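Local coordinates for MobB protein homolog (Geobacillus stearothermophilus, PDB 1XJC) that is of unknown function but resembles MobB, and so probably binds GTP and assists synthesis of the molybdopterin guanine dinucleotide cofactor, at residues A[21-26]-A[152-157]; A[25-30]-A[160-165]; A[120-125]-A[142-147]. One frame throughout, in Å; residues are numbered along the deposited sequence.

Contact 1 of 3, residues A[21-26]-A[152-157]; sequences MEKWVA and ADDDEY
Lys23 carries the whole of this meeting on the side of helix 17-30, reaching across to Asp154 and Tyr157 at the start of helix 154-166. Along segment 21-26, Met21, present as selenomethionine, comes first and belongs to the core: it packs on Val9, Thr37, Lys39, Leu101 and Glu103 of the sheet. Two residues on, Lys23 points from its helix toward Asp154, the two CA atoms being 7.9 Å apart. Its chain is extended as far as CE and then bends (chi4 -58°), so that the ammonium swings away from the carboxylate rather than onto it. The salt bridge is therefore long, 3.8 Å from Lys23 NZ to Asp154 OD2, and the methylene Lys23 CD sits nearer, 3.6 Å from the same oxygen. The two side chains cross at about a right angle, and Lys23 CD also lies 3.6 Å from Asp154 CB, giving the contact an aliphatic as well as an ionic part. Tyr157 is a more distant neighbour, its OH 4.4 Å from Lys23 CD. That hydroxyl is hydrogen-bonded to Leu151 O, while one face of the tyrosine ring lies against Asp154 CA, 3.3 Å above its centre. Replacing Lys23 by an alanine would remove the long bridge and the methylenes, and is likely to leave the Asp154 carboxylate without this charge partner and its CB less covered. Trp24 packs on Leu161, Met162 and Val165 further along the second helix, and Val25 returns to the sheet at Thr37 and Leu101. The arrangement fits the P-loop NTPase fold assigned to this family, in which the helix following the probable Walker A loop packs on a parallel sheet, here beside the C-terminal helix.

Contact 2 of 3, residues A[25-30]-A[160-165]; sequences VAAAVR and WLMNEV
Ala28 and Met162 bring helices 17-30 and 154-166 close together, their CA atoms 7.4 Å apart, an approach that the small alanine side chains on the first helix permit. The contact is made by one long side chain against the alanine-lined surface of the other helix. Met162, present as selenomethionine, points toward that helix and bends at both chi2 (-66°) and chi3 (-82°), curling its end against the backbone of Ala27 and Ala28. The terminal methyl CE does most of the touching: it lies 3.5 Å from Ala28 CA and 3.6 Å from Ala27 O. The selenium rests alongside, 4.2 Å from Ala27 CB, while Ala28 CB stands 4.3 Å from Met162 CE. All of this is van der Waals contact between buried residues. Bulkier neighbours surround the pair. Met162 also meets Glu31 and Trp33 just beyond the end of the first helix, and Val165, nearly one turn further on, packs against Trp33. Beneath the helices lies the parallel sheet: Ala28 touches Val35 and Leu99, and Val165 meets Leu99 too, with strands 35-39 and 99-103 serving as the floor.

Contact 3 of 3, residues A[120-125]-A[142-147]; sequences EDWASL and GPLAHP
Trp122 and His146 meet edge to edge, with Trp122 CH2 4.4 Å from His146 CD2 and each atom lying near the plane of the other ring. One face of the imidazole is covered by its own neighbour, Ala145, whose CB stands 4.1 Å above the ring centre. Leu144 makes the closer approach to the indole, its side chain and that of Trp122 extending to meet from opposite directions, with an oblique approach to the ring. A single methyl, Leu144 CD2, lies against the NE1-CE2-CZ2 side of the indole, 3.3 Å from Trp122 NE1 and 3.4 Å from Trp122 CZ2, a tight contact. The other branch only grazes the indole, Leu144 CD1 being 4.2 Å from Trp122 CZ2. With CG anti to the backbone N (chi1 177°), the indole reaches out from the helix to the loop, spanning a backbone separation of 10.6 Å between the CA atoms of Trp122 and Leu144. The contact is therefore one of side-chain ends, and it buries a modest 111 Å². Beyond the two segments, Trp122 also packs on Leu140 of the same loop and on Val114, Val116, Ile131 and Val134, while His146 touches Ile131. The indole thus fills the place between helix 119-125, the adjacent parallel strands 112-116 and 131-136, and the loop leading to strand 148-150, where Pro147 pairs through its backbone with Val134.

How the contacts relate
From the N terminus, helix 17-30 supplies the first half of both contact 1 and contact 2. Each closes a long loop that runs through most of the parallel sheet before returning on helix 154-166. The pairs are staggered in the same order along both helices, so the two closures cross, and Trp24 joins the two contacts. Contact 3 is nested inside both loops; it closes a short span around strand 131-136, about 20 Å from contact 1, centre to centre. Trp160 CZ2 joins it to contact 2, lying 3.8 Å from Pro147 CG. Together they tie the first and last helices to each other and helix 119-125 to the loop before strand 148-150.

Contact 1 of 3, residues A[21-26]-A[152-157]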
loop_
_atom_site.group_PDB
_atom_site.type_symbol
_atom_site.label_atom_id
_atom_site.label_comp_id
_atom_site.label_asym_id
_atom_site.label_seq_id
_atom_site.Cartn_x
_atom_site.Cartn_y
_atom_site.Cartn_z
HETATM N N MSE A 21 4.275 3.999 3.504
HETATM C CA MSE A 21 4.754 2.620 3.298
HETATM C C MSE A 21 5.840 2.258 4.304
HETATM O O MSE A 21 5.800 1.208 4.947
HETATM C CB MSE A 21 5.324 2.435 1.876
HETATM C CG MSE A 21 4.282 2.391 0.766
HETATM SE SE MSE A 21 3.107 0.830 0.880
HETATM C CE MSE A 21 4.282 -0.515 0.067
ATOM N N GLU A 22 6.823 3.134 4.443
ATOM C CA GLU A 22 7.914 2.852 5.364
ATOM C C GLU A 22 7.477 2.695 6.806
ATOM O O GLU A 22 7.852 1.733 7.480
ATOM C CB GLU A 22 8.990 3.943 5.256
ATOM C CG GLU A 22 10.040 3.590 4.207
ATOM C CD GLU A 22 11.105 4.669 4.007
ATOM O OE1 GLU A 22 11.525 5.309 5.005
ATOM O OE2 GLU A 22 11.526 4.849 2.840
ATOM N N LYS A 23 6.675 3.637 7.282
ATOM C CA LYS A 23 6.230 3.586 8.661
ATOM C C LYS A 23 5.263 2.450 8.915
ATOM O O LYS A 23 5.306 1.824 9.971
ATOM C CB LYS A 23 5.580 4.921 9.045
ATOM C CG LYS A 23 6.581 6.062 9.123
ATOM C CD LYS A 23 5.883 7.378 9.429
ATOM C CE LYS A 23 6.882 8.523 9.400
ATOM N NZ LYS A 23 7.983 8.267 10.381
ATOM N N TRP A 24 4.386 2.180 7.951
ATOM C CA TRP A 24 3.402 1.117 8.116
ATOM C C TRP A 24 4.124 -0.230 8.124
ATOM O O TRP A 24 3.868 -1.059 8.987
ATOM C CB TRP A 24 2.375 1.171 6.980
ATOM C CG TRP A 24 1.098 0.434 7.257
ATOM C CD1 TRP A 24 0.831 -0.403 8.306
ATOM C CD2 TRP A 24 -0.099 0.490 6.475
ATOM N NE1 TRP A 24 -0.457 -0.866 8.225
ATOM C CE2 TRP A 24 -1.052 -0.337 7.111
ATOM C CE3 TRP A 24 -0.463 1.161 5.295
ATOM C CZ2 TRP A 24 -2.349 -0.515 6.605
ATOM C CZ3 TRP A 24 -1.755 0.984 4.792
ATOM C CH2 TRP A 24 -2.679 0.154 5.447
ATOM N N VAL A 25 5.023 -0.456 7.162
ATOM C CA VAL A 25 5.781 -1.714 7.137
ATOM C C VAL A 25 6.544 -1.901 8.462
ATOM O O VAL A 25 6.511 -2.979 9.052
ATOM C CB VAL A 25 6.805 -1.764 5.938
ATOM C CG1 VAL A 25 7.811 -2.875 6.158
ATOM C CG2 VAL A 25 6.073 -1.994 4.605
ATOM N N ALA A 26 7.213 -0.850 8.941
ATOM C CA ALA A 26 7.979 -0.930 10.192
ATOM C C ALA A 26 7.120 -1.306 11.411
ATOM O O ALA A 26 7.535 -2.123 12.244
ATOM C CB ALA A 26 8.722 0.429 10.465
ATOM N N ALA A 152 1.922 14.430 8.576
ATOM C CA ALA A 152 2.838 14.553 9.712
ATOM C C ALA A 152 2.337 13.810 10.953
ATOM O O ALA A 152 3.098 13.543 11.883
ATOM C CB ALA A 152 3.037 16.042 10.065
ATOM N N ASP A 153 1.062 13.445 10.957
ATOM C CA ASP A 153 0.473 12.817 12.145
ATOM C C ASP A 153 0.492 11.292 12.181
ATOM O O ASP A 153 -0.535 10.663 12.459
ATOM C CB ASP A 153 -0.953 13.362 12.259
ATOM C CG ASP A 153 -1.620 13.050 13.589
ATOM O OD1 ASP A 153 -0.922 12.937 14.619
ATOM O OD2 ASP A 153 -2.866 12.947 13.580
ATOM N N ASP A 154 1.648 10.689 11.901
ATOM C CA ASP A 154 1.745 9.227 11.900
ATOM C C ASP A 154 1.526 8.624 13.289
ATOM O O ASP A 154 1.125 7.469 13.398
ATOM C CB ASP A 154 3.098 8.742 11.338
ATOM C CG ASP A 154 4.299 9.330 12.080
ATOM O OD1 ASP A 154 4.511 10.563 12.024
ATOM O OD2 ASP A 154 5.037 8.555 12.718
ATOM N N ASP A 155 1.791 9.394 14.346
ATOM C CA ASP A 155 1.570 8.884 15.702
ATOM C C ASP A 155 0.098 8.527 15.867
ATOM O O ASP A 155 -0.286 7.795 16.782
ATOM C CB ASP A 155 1.954 9.913 16.763
ATOM C CG ASP A 155 3.450 9.940 17.031
ATOM O OD1 ASP A 155 4.130 8.955 16.665
ATOM O OD2 ASP A 155 3.936 10.932 17.617
ATOM N N GLU A 156 -0.723 9.058 14.974
ATOM C CA GLU A 156 -2.130 8.757 15.017
ATOM C C GLU A 156 -2.574 7.835 13.884
ATOM O O GLU A 156 -3.292 6.859 14.134
ATOM C CB GLU A 156 -2.952 10.035 14.966
ATOM C CG GLU A 156 -4.418 9.770 15.116
ATOM C CD GLU A 156 -5.064 10.788 16.026
ATOM O OE1 GLU A 156 -5.235 11.955 15.598
ATOM O OE2 GLU A 156 -5.378 10.415 17.179
ATOM N N TYR A 157 -2.145 8.091 12.649
ATOM C CA TYR A 157 -2.641 7.212 11.587
ATOM C C TYR A 157 -2.070 5.794 11.530
ATOM O O TYR A 157 -2.748 4.891 11.065
ATOM C CB TYR A 157 -2.598 7.899 10.197
ATOM C CG TYR A 157 -1.256 8.330 9.656
ATOM C CD1 TYR A 157 -0.296 7.391 9.259
ATOM C CD2 TYR A 157 -0.966 9.686 9.483
ATOM C CE1 TYR A 157 0.915 7.801 8.698
ATOM C CE2 TYR A 157 0.239 10.104 8.927
ATOM C CZ TYR A 157 1.175 9.160 8.535
ATOM O OH TYR A 157 2.356 9.579 7.969
#

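Contact 2 of 3, residues A[25-30]-A[160-165]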
loop_
_atom_site.group_PDB
_atom_site.type_symbol
_atom_site.label_atom_id
_atom_site.label_comp_id
_atom_site.label_asym_id
_atom_site.label_seq_id
_atom_site.Cartn_x
_atom_site.Cartn_y
_atom_site.Cartn_z
ATOM N N VAL A 25 5.023 -0.456 7.162
ATOM C CA VAL A 25 5.781 -1.714 7.137
ATOM C C VAL A 25 6.544 -1.901 8.462
ATOM O O VAL A 25 6.511 -2.979 9.052
ATOM C CB VAL A 25 6.805 -1.764 5.938
ATOM C CG1 VAL A 25 7.811 -2.875 6.158
ATOM C CG2 VAL A 25 6.073 -1.994 4.605
ATOM N N ALA A 26 7.213 -0.850 8.941
ATOM C CA ALA A 26 7.979 -0.930 10.192
ATOM C C ALA A 26 7.120 -1.306 11.411
ATOM O O ALA A 26 7.535 -2.123 12.244
ATOM C CB ALA A 26 8.722 0.429 10.465
ATOM N N ALA A 27 5.929 -0.721 11.520
ATOM C CA ALA A 27 5.057 -1.029 12.652
ATOM C C ALA A 27 4.622 -2.483 12.533
ATOM O O ALA A 27 4.604 -3.214 13.525
ATOM C CB ALA A 27 3.824 -0.108 12.658
ATOM N N ALA A 28 4.272 -2.910 11.316
ATOM C CA ALA A 28 3.840 -4.301 11.126
ATOM C C ALA A 28 4.989 -5.249 11.501
ATOM O O ALA A 28 4.776 -6.249 12.183
ATOM C CB ALA A 28 3.412 -4.541 9.661
ATOM N N VAL A 29 6.206 -4.934 11.049
ATOM C CA VAL A 29 7.366 -5.779 11.369
ATOM C C VAL A 29 7.591 -5.846 12.879
ATOM O O VAL A 29 7.800 -6.929 13.440
ATOM C CB VAL A 29 8.674 -5.274 10.657
ATOM C CG1 VAL A 29 9.877 -6.059 11.158
ATOM C CG2 VAL A 29 8.552 -5.451 9.139
ATOM N N ARG A 30 7.542 -4.697 13.547
ATOM C CA ARG A 30 7.730 -4.663 15.003
ATOM C C ARG A 30 6.725 -5.546 15.731
ATOM O O ARG A 30 7.049 -6.130 16.753
ATOM C CB ARG A 30 7.579 -3.247 15.562
ATOM C CG ARG A 30 8.665 -2.293 15.188
ATOM C CD ARG A 30 8.524 -1.018 16.005
ATOM N NE ARG A 30 9.042 0.132 15.272
ATOM C CZ ARG A 30 8.311 0.909 14.475
ATOM N NH1 ARG A 30 7.015 0.675 14.301
ATOM N NH2 ARG A 30 8.886 1.920 13.844
ATOM N N TRP A 160 -3.956 3.714 14.005
ATOM C CA TRP A 160 -5.312 3.594 13.456
ATOM C C TRP A 160 -5.352 2.522 12.348
ATOM O O TRP A 160 -6.248 1.642 12.311
ATOM C CB TRP A 160 -5.771 4.932 12.884
ATOM C CG TRP A 160 -7.198 4.922 12.425
ATOM C CD1 TRP A 160 -8.310 5.149 13.190
ATOM C CD2 TRP A 160 -7.672 4.624 11.109
ATOM N NE1 TRP A 160 -9.446 5.008 12.430
ATOM C CE2 TRP A 160 -9.082 4.683 11.149
ATOM C CE3 TRP A 160 -7.041 4.311 9.899
ATOM C CZ2 TRP A 160 -9.873 4.438 10.024
ATOM C CZ3 TRP A 160 -7.826 4.068 8.781
ATOM C CH2 TRP A 160 -9.230 4.133 8.853
ATOM N N LEU A 161 -4.388 2.598 11.440
ATOM C CA LEU A 161 -4.328 1.637 10.336
ATOM C C LEU A 161 -4.075 0.222 10.848
ATOM O O LEU A 161 -4.733 -0.719 10.404
ATOM C CB LEU A 161 -3.243 2.037 9.328
ATOM C CG LEU A 161 -3.557 3.282 8.504
ATOM C CD1 LEU A 161 -2.337 3.726 7.705
ATOM C CD2 LEU A 161 -4.723 2.970 7.579
HETATM N N MSE A 162 -3.138 0.066 11.783
HETATM C CA MSE A 162 -2.843 -1.255 12.327
HETATM C C MSE A 162 -4.132 -1.856 12.927
HETATM O O MSE A 162 -4.432 -3.050 12.752
HETATM C CB MSE A 162 -1.740 -1.152 13.386
HETATM C CG MSE A 162 -0.370 -0.779 12.800
HETATM SE SE MSE A 162 0.333 -2.198 11.642
HETATM C CE MSE A 162 1.081 -3.335 13.037
ATOM N N ASN A 163 -4.907 -1.021 13.605
ATOM C CA ASN A 163 -6.151 -1.495 14.193
ATOM C C ASN A 163 -7.120 -1.911 13.083
ATOM O O ASN A 163 -7.816 -2.922 13.217
ATOM C CB ASN A 163 -6.796 -0.420 15.075
ATOM C CG ASN A 163 -8.100 -0.896 15.706
ATOM O OD1 ASN A 163 -8.116 -1.855 16.484
ATOM N ND2 ASN A 163 -9.203 -0.236 15.362
ATOM N N GLU A 164 -7.158 -1.143 11.992
ATOM C CA GLU A 164 -8.046 -1.471 10.876
ATOM C C GLU A 164 -7.674 -2.829 10.288
ATOM O O GLU A 164 -8.557 -3.628 9.948
ATOM C CB GLU A 164 -8.000 -0.398 9.777
ATOM C CG GLU A 164 -8.721 0.888 10.132
ATOM C CD GLU A 164 -10.171 0.650 10.553
ATOM O OE1 GLU A 164 -10.973 0.206 9.707
ATOM O OE2 GLU A 164 -10.507 0.901 11.730
ATOM N N VAL A 165 -6.373 -3.091 10.163
ATOM C CA VAL A 165 -5.920 -4.373 9.646
ATOM C C VAL A 165 -6.303 -5.498 10.629
ATOM O O VAL A 165 -6.820 -6.535 10.220
ATOM C CB VAL A 165 -4.380 -4.414 9.466
ATOM C CG1 VAL A 165 -3.955 -5.824 9.042
ATOM C CG2 VAL A 165 -3.928 -3.364 8.438
#

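Contact 3 of 3, residues A[120-125]-A[142-147]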
loop_
_atom_site.group_PDB
_atom_site.type_symbol
_atom_site.label_atom_id
_atom_site.label_comp_id
_atom_site.label_asym_id
_atom_site.label_seq_id
_atom_site.Cartn_x
_atom_site.Cartn_y
_atom_site.Cartn_z
ATOM N N GLU A 120 -6.907 19.333 -5.590
ATOM C CA GLU A 120 -6.872 18.883 -6.984
ATOM C C GLU A 120 -6.550 17.384 -7.089
ATOM O O GLU A 120 -7.168 16.665 -7.890
ATOM C CB GLU A 120 -5.837 19.690 -7.780
ATOM C CG GLU A 120 -5.685 19.246 -9.228
ATOM C CD GLU A 120 -4.724 20.127 -10.026
ATOM O OE1 GLU A 120 -4.987 21.346 -10.149
ATOM O OE2 GLU A 120 -3.707 19.599 -10.540
ATOM N N ASP A 121 -5.576 16.914 -6.306
ATOM C CA ASP A 121 -5.241 15.485 -6.309
ATOM C C ASP A 121 -6.477 14.695 -5.863
ATOM O O ASP A 121 -6.804 13.655 -6.429
ATOM C CB ASP A 121 -4.140 15.152 -5.294
ATOM C CG ASP A 121 -2.741 15.394 -5.814
ATOM O OD1 ASP A 121 -2.566 15.848 -6.952
ATOM O OD2 ASP A 121 -1.790 15.115 -5.056
ATOM N N TRP A 122 -7.129 15.180 -4.809
ATOM C CA TRP A 122 -8.298 14.510 -4.242
ATOM C C TRP A 122 -9.462 14.441 -5.216
ATOM O O TRP A 122 -10.197 13.451 -5.239
ATOM C CB TRP A 122 -8.748 15.223 -2.965
ATOM C CG TRP A 122 -9.994 14.643 -2.331
ATOM C CD1 TRP A 122 -11.152 15.314 -2.029
ATOM C CD2 TRP A 122 -10.204 13.280 -1.934
ATOM N NE1 TRP A 122 -12.062 14.453 -1.468
ATOM C CE2 TRP A 122 -11.511 13.198 -1.400
ATOM C CE3 TRP A 122 -9.412 12.111 -1.984
ATOM C CZ2 TRP A 122 -12.052 11.994 -0.918
ATOM C CZ3 TRP A 122 -9.951 10.913 -1.505
ATOM C CH2 TRP A 122 -11.261 10.866 -0.978
ATOM N N ALA A 123 -9.643 15.495 -6.003
ATOM C CA ALA A 123 -10.726 15.531 -6.982
ATOM C C ALA A 123 -10.579 14.393 -7.991
ATOM O O ALA A 123 -11.570 13.806 -8.416
ATOM C CB ALA A 123 -10.739 16.877 -7.706
ATOM N N SER A 124 -9.353 14.063 -8.373
ATOM C CA SER A 124 -9.179 12.986 -9.340
ATOM C C SER A 124 -9.023 11.599 -8.724
ATOM O O SER A 124 -9.043 10.604 -9.453
ATOM C CB SER A 124 -7.978 13.261 -10.237
ATOM O OG SER A 124 -6.772 13.130 -9.514
ATOM N N LEU A 125 -8.872 11.528 -7.399
ATOM C CA LEU A 125 -8.689 10.249 -6.710
ATOM C C LEU A 125 -9.870 9.824 -5.828
ATOM O O LEU A 125 -9.933 8.682 -5.398
ATOM C CB LEU A 125 -7.418 10.294 -5.842
ATOM C CG LEU A 125 -6.070 10.526 -6.552
ATOM C CD1 LEU A 125 -4.972 10.707 -5.531
ATOM C CD2 LEU A 125 -5.747 9.371 -7.462
ATOM N N GLY A 142 -15.387 20.477 0.833
ATOM C CA GLY A 142 -16.578 19.656 0.707
ATOM C C GLY A 142 -16.728 18.577 1.755
ATOM O O GLY A 142 -15.920 18.483 2.682
ATOM N N PRO A 143 -17.774 17.746 1.644
ATOM C CA PRO A 143 -17.987 16.672 2.619
ATOM C C PRO A 143 -16.969 15.564 2.382
ATOM O O PRO A 143 -16.451 15.427 1.276
ATOM C CB PRO A 143 -19.413 16.209 2.325
ATOM C CG PRO A 143 -20.049 17.406 1.658
ATOM C CD PRO A 143 -18.946 17.890 0.765
ATOM N N LEU A 144 -16.680 14.781 3.415
ATOM C CA LEU A 144 -15.728 13.686 3.281
ATOM C C LEU A 144 -16.244 12.497 4.079
ATOM O O LEU A 144 -16.489 12.604 5.285
ATOM C CB LEU A 144 -14.344 14.112 3.793
ATOM C CG LEU A 144 -13.113 13.511 3.100
ATOM C CD1 LEU A 144 -13.188 11.992 3.105
ATOM C CD2 LEU A 144 -13.032 14.030 1.677
ATOM N N ALA A 145 -16.414 11.368 3.399
ATOM C CA ALA A 145 -16.921 10.150 4.031
ATOM C C ALA A 145 -15.837 9.303 4.678
ATOM O O ALA A 145 -16.114 8.198 5.154
ATOM C CB ALA A 145 -17.679 9.307 3.007
ATOM N N HIS A 146 -14.609 9.812 4.710
ATOM C CA HIS A 146 -13.508 9.058 5.300
ATOM C C HIS A 146 -12.654 9.914 6.216
ATOM O O HIS A 146 -12.543 11.120 6.019
ATOM C CB HIS A 146 -12.618 8.491 4.194
ATOM C CG HIS A 146 -13.381 7.904 3.051
ATOM N ND1 HIS A 146 -14.161 6.774 3.178
ATOM C CD2 HIS A 146 -13.518 8.319 1.770
ATOM C CE1 HIS A 146 -14.746 6.518 2.022
ATOM N NE2 HIS A 146 -14.374 7.439 1.151
ATOM N N PRO A 147 -12.038 9.301 7.234
ATOM C CA PRO A 147 -11.203 10.115 8.115
ATOM C C PRO A 147 -10.033 10.681 7.307
ATOM O O PRO A 147 -9.546 10.041 6.362
ATOM C CB PRO A 147 -10.751 9.126 9.194
ATOM C CG PRO A 147 -10.844 7.792 8.520
ATOM C CD PRO A 147 -12.106 7.905 7.701
#